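Local atomic coordinates of phosphotransferase system, HPr-related proteins (PDB entry 3LFG), a protein that probably serves as the general, non-sugar-specific phosphocarrier of the phosphoenolpyruvate-dependent sugar phosphotransferase system, which phosphorylates sugars as they are carried into the cell. Residues I6-K11 with N59-S64; I33-D38 with M51-S56. All blocks are in the same frame, centred on the assembly; numbering follows the deposited sequence.

Contact 1 (I6-K11 with N59-S64); sequences IEIKNK and NVVKLS
The carbonyl oxygen of Asn59 is held by two groups of the facing chain. Ile8 N donates a nearly straight hydrogen bond to Asn59 O at 2.9 Å, lying almost on the line of the carbonyl, and Glu7 CA approaches the same oxygen in a CA-H...O contact. Ile6 O is gripped in a similar way. Val61 N donates to Ile6 O at 2.9 Å, tilted 28° from the carbonyl plane, while Val60 CA brings a second CA-H...O contact to that oxygen. The return bond, from Ile6 N to Val61 O, makes Ile6 and Val61 an antiparallel hydrogen-bonded pair; Glu7 and Val60 form the non-hydrogen-bonded pair beside it, their CA atoms 4.2 Å apart. This joins strand 2-7, at one edge of the four-stranded antiparallel sheet of the HPr open-faced beta sandwich, to strand 60-66. The helices pack on the sheet face that carries Ile6 and Val61, where Ile6 and Ile8 both touch Ile81 of helix 70-82. There Ile6 CG2 meets Leu63 CD1 at 4.1 Å, the two side chains passing at a slant. Val61 CG2, set between its own backbone N and carbonyl carbon (CG1 chi1 -61°), faces the neighbouring strand and lies 4.0 Å from Ile8 CD1. On the other face the chain of Glu7 runs extended, CG opposite the backbone N (chi1 -176°), and its CB stands 4.2 Å from Val60 CG2. Beyond Ile8 the chain turns away from strand 60-66, and Asn10 ND2 bonds to Gly13 O.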
# COMPACT_ATOMS: atom_id res chain seq x y z
N ILE A 6 0.40 7.42 5.46
CA ILE A 6 0.70 8.11 4.22
C ILE A 6 -0.56 8.36 3.42
O ILE A 6 -1.47 7.52 3.40
CB ILE A 6 1.74 7.32 3.37
CG1 ILE A 6 2.18 8.14 2.16
CG2 ILE A 6 1.18 5.95 2.97
CD1 ILE A 6 3.36 7.53 1.43
N GLU A 7 -0.61 9.53 2.80
CA GLU A 7 -1.72 9.91 1.93
C GLU A 7 -1.51 9.32 0.53
O GLU A 7 -0.40 9.39 -0.02
CB GLU A 7 -1.82 11.44 1.84
CG GLU A 7 -3.01 11.91 1.04
CD GLU A 7 -3.12 13.43 0.98
OE1 GLU A 7 -2.46 14.13 1.79
OE2 GLU A 7 -3.85 13.93 0.11
N ILE A 8 -2.56 8.72 -0.01
CA ILE A 8 -2.54 8.24 -1.39
C ILE A 8 -3.00 9.38 -2.29
O ILE A 8 -4.14 9.82 -2.20
CB ILE A 8 -3.47 7.00 -1.55
CG1 ILE A 8 -3.12 5.95 -0.49
CG2 ILE A 8 -3.36 6.45 -2.94
CD1 ILE A 8 -1.68 5.48 -0.51
N LYS A 9 -2.11 9.89 -3.14
CA LYS A 9 -2.36 11.16 -3.80
C LYS A 9 -2.64 11.08 -5.30
O LYS A 9 -2.95 12.11 -5.94
CB LYS A 9 -1.19 12.12 -3.57
CG LYS A 9 -0.94 12.46 -2.13
CD LYS A 9 0.17 13.50 -2.01
CE LYS A 9 0.49 13.82 -0.56
NZ LYS A 9 1.41 15.00 -0.45
N ASN A 10 -2.53 9.89 -5.87
CA ASN A 10 -2.76 9.73 -7.29
C ASN A 10 -4.26 9.68 -7.59
O ASN A 10 -5.08 9.38 -6.70
CB ASN A 10 -2.07 8.46 -7.81
CG ASN A 10 -2.53 7.23 -7.07
OD1 ASN A 10 -2.25 7.07 -5.89
ND2 ASN A 10 -3.30 6.39 -7.75
N LYS A 11 -4.63 9.95 -8.84
CA LYS A 11 -6.03 10.17 -9.22
C LYS A 11 -6.98 9.04 -8.80
O LYS A 11 -8.07 9.32 -8.26
CB LYS A 11 -6.11 10.40 -10.73
CG LYS A 11 -7.50 10.72 -11.25
CD LYS A 11 -7.44 10.96 -12.76
N ASN A 59 -7.11 9.89 0.48
CA ASN A 59 -7.28 9.08 1.68
C ASN A 59 -5.93 8.80 2.32
O ASN A 59 -4.92 8.62 1.64
CB ASN A 59 -7.91 7.74 1.33
CG ASN A 59 -9.39 7.85 1.06
OD1 ASN A 59 -9.99 8.93 1.10
ND2 ASN A 59 -10.00 6.72 0.77
N VAL A 60 -5.92 8.76 3.65
CA VAL A 60 -4.72 8.44 4.41
C VAL A 60 -4.82 7.00 4.90
O VAL A 60 -5.84 6.60 5.46
CB VAL A 60 -4.59 9.38 5.62
CG1 VAL A 60 -3.45 8.95 6.52
CG2 VAL A 60 -4.38 10.81 5.14
N VAL A 61 -3.78 6.21 4.66
CA VAL A 61 -3.75 4.83 5.14
C VAL A 61 -2.54 4.58 6.00
O VAL A 61 -1.55 5.31 5.95
CB VAL A 61 -3.74 3.80 3.99
CG1 VAL A 61 -4.98 3.92 3.13
CG2 VAL A 61 -2.47 3.93 3.14
N LYS A 62 -2.63 3.52 6.80
CA LYS A 62 -1.50 3.09 7.60
C LYS A 62 -0.96 1.81 6.98
O LYS A 62 -1.70 0.83 6.84
CB LYS A 62 -1.93 2.87 9.06
CG LYS A 62 -0.84 2.28 9.97
CD LYS A 62 -1.37 2.07 11.38
CE LYS A 62 -0.49 1.12 12.17
NZ LYS A 62 -1.22 0.55 13.34
N LEU A 63 0.31 1.83 6.60
CA LEU A 63 0.99 0.66 6.09
C LEU A 63 1.80 0.06 7.21
O LEU A 63 2.41 0.78 8.00
CB LEU A 63 1.96 1.02 4.98
CG LEU A 63 1.41 1.76 3.77
CD1 LEU A 63 2.57 2.08 2.82
CD2 LEU A 63 0.34 0.91 3.11
N SER A 64 1.83 -1.26 7.29
CA SER A 64 2.68 -1.89 8.29
C SER A 64 3.23 -3.19 7.72
O SER A 64 2.59 -3.84 6.89
CB SER A 64 1.89 -2.14 9.57
OG SER A 64 0.82 -3.02 9.35

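Contact 2 (I33-D38 with M51-S56); sequences IWVEKD and MSLGVS
Leu53 drives its two methyl groups against strand 32-37, with CD2 3.6 Å from Val35 CG1 and CG 3.9 Å from Lys37 CB. This is helix-on-sheet packing in the HPr fold, the last turn of helix 47-53 settling on strand 32-37 mainly through Leu53, which also touches Val42 of strand 40-43. The Val35 end is the tight part: Val35 is buried, its CG1 turned away from the backbone N (chi1 -173°), and Phe22 of helix 16-26 closes in on it. Toward Lys37 the packing gives way to polar contacts and water. The lysine chain starts extended, then bends at its last two torsions (chi3 65°), which brings the ammonium to the end of the helix. There Lys37 NZ donates to Gly54 O at 3.0 Å from above the carbonyl plane, 54° out of it, and Asp38 OD2 is a long salt-bridge partner. An alanine at Lys37 would probably leave Gly54 O and the bridging water without their shared donor. Gly54 is the first residue to leave the helix, with positive phi, and its N still bonds to Met51 O. A water accepts from Lys37 NZ at 2.8 Å and donates to Leu53 O at 3.2 Å.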
# COMPACT_ATOMS: atom_id res chain seq x y z
N ILE A 33 2.48 -7.90 5.11
CA ILE A 33 2.24 -6.47 4.93
C ILE A 33 0.75 -6.18 4.99
O ILE A 33 -0.05 -6.90 4.39
CB ILE A 33 2.81 -5.99 3.58
CG1 ILE A 33 4.26 -6.43 3.44
CG2 ILE A 33 2.76 -4.46 3.47
CD1 ILE A 33 4.86 -6.13 2.06
N TRP A 34 0.38 -5.11 5.69
CA TRP A 34 -1.02 -4.74 5.85
C TRP A 34 -1.25 -3.29 5.47
O TRP A 34 -0.35 -2.44 5.59
CB TRP A 34 -1.50 -4.92 7.29
CG TRP A 34 -1.42 -6.32 7.83
CD1 TRP A 34 -2.41 -7.27 7.79
CD2 TRP A 34 -0.32 -6.92 8.52
NE1 TRP A 34 -1.97 -8.43 8.40
CE2 TRP A 34 -0.69 -8.23 8.85
CE3 TRP A 34 0.96 -6.47 8.86
CZ2 TRP A 34 0.17 -9.11 9.53
CZ3 TRP A 34 1.82 -7.34 9.53
CH2 TRP A 34 1.41 -8.64 9.86
N VAL A 35 -2.46 -3.01 5.02
CA VAL A 35 -2.93 -1.65 4.81
C VAL A 35 -4.16 -1.47 5.66
O VAL A 35 -5.03 -2.35 5.68
CB VAL A 35 -3.34 -1.39 3.34
CG1 VAL A 35 -3.66 0.09 3.13
CG2 VAL A 35 -2.24 -1.82 2.39
N GLU A 36 -4.26 -0.34 6.35
CA GLU A 36 -5.40 -0.09 7.22
C GLU A 36 -6.01 1.27 6.94
O GLU A 36 -5.30 2.25 6.72
CB GLU A 36 -4.98 -0.17 8.69
CG GLU A 36 -6.12 0.04 9.67
CD GLU A 36 -5.70 -0.09 11.12
OE1 GLU A 36 -4.70 -0.79 11.39
OE2 GLU A 36 -6.37 0.50 11.99
N LYS A 37 -7.34 1.31 6.93
CA LYS A 37 -8.09 2.55 6.83
C LYS A 37 -9.41 2.37 7.58
O LYS A 37 -10.07 1.34 7.44
CB LYS A 37 -8.38 2.90 5.37
CG LYS A 37 -8.81 4.35 5.18
CD LYS A 37 -9.32 4.61 3.78
CE LYS A 37 -10.59 3.82 3.52
NZ LYS A 37 -11.53 4.55 2.63
N ASP A 38 -9.77 3.37 8.37
CA ASP A 38 -11.06 3.40 9.07
C ASP A 38 -11.39 2.10 9.80
O ASP A 38 -12.46 1.52 9.60
CB ASP A 38 -12.19 3.73 8.09
CG ASP A 38 -12.05 5.11 7.48
OD1 ASP A 38 -11.48 6.00 8.13
OD2 ASP A 38 -12.52 5.29 6.34
N MET A 51 -9.07 -3.72 -2.73
CA MET A 51 -10.33 -3.19 -3.26
C MET A 51 -11.36 -3.00 -2.16
O MET A 51 -12.11 -2.02 -2.17
CB MET A 51 -10.91 -4.14 -4.32
CG MET A 51 -10.05 -4.25 -5.55
SD MET A 51 -10.13 -2.73 -6.49
CE MET A 51 -8.51 -2.63 -7.22
N SER A 52 -11.41 -3.94 -1.21
CA SER A 52 -12.41 -3.87 -0.15
C SER A 52 -12.21 -2.63 0.73
O SER A 52 -13.16 -2.13 1.34
CB SER A 52 -12.42 -5.14 0.69
OG SER A 52 -11.33 -5.15 1.61
N LEU A 53 -10.98 -2.12 0.76
CA LEU A 53 -10.68 -0.94 1.58
C LEU A 53 -11.21 0.36 0.97
O LEU A 53 -11.45 1.33 1.70
CB LEU A 53 -9.17 -0.84 1.81
CG LEU A 53 -8.72 -0.33 3.18
CD1 LEU A 53 -9.25 -1.24 4.27
CD2 LEU A 53 -7.21 -0.28 3.24
N GLY A 54 -11.40 0.39 -0.35
CA GLY A 54 -11.95 1.55 -1.03
C GLY A 54 -11.13 2.80 -0.81
O GLY A 54 -11.64 3.81 -0.31
N VAL A 55 -9.86 2.75 -1.21
CA VAL A 55 -8.95 3.87 -0.98
C VAL A 55 -8.96 4.80 -2.19
O VAL A 55 -8.53 4.42 -3.28
CB VAL A 55 -7.52 3.37 -0.73
CG1 VAL A 55 -6.57 4.55 -0.49
CG2 VAL A 55 -7.48 2.41 0.47
N SER A 56 -9.48 6.01 -1.99
CA SER A 56 -9.55 7.00 -3.06
C SER A 56 -8.46 8.04 -2.88
O SER A 56 -7.80 8.08 -1.84
CB SER A 56 -10.91 7.68 -3.06
OG SER A 56 -11.94 6.73 -3.28
O HOH W 1 -13.96 3.35 1.86

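Overall arrangement
Contacts 1 and 2 have centres about 9 Å apart and share one sheet, in which strand 60-66 lies between strands 2-7 and 32-37. Contact 1 pairs strand 60-66 with edge strand 2-7, while contact 2 sets helix 47-53 on strand 32-37. Backbone bonds probably stitch the two together, Glu36 N to Lys62 O at 2.9 Å and Trp34 N to Ser64 O at 2.8 Å. Side chains join them too: Val35 touches both Val61 and Leu63, and Val55 touches Ile8. The segment after helix 47-53 is also tied to the phosphorylation region: Val55 shares a backbone hydrogen bond with Leu14, which in the HPr family directly precedes the histidine that probably carries the phosphoryl group.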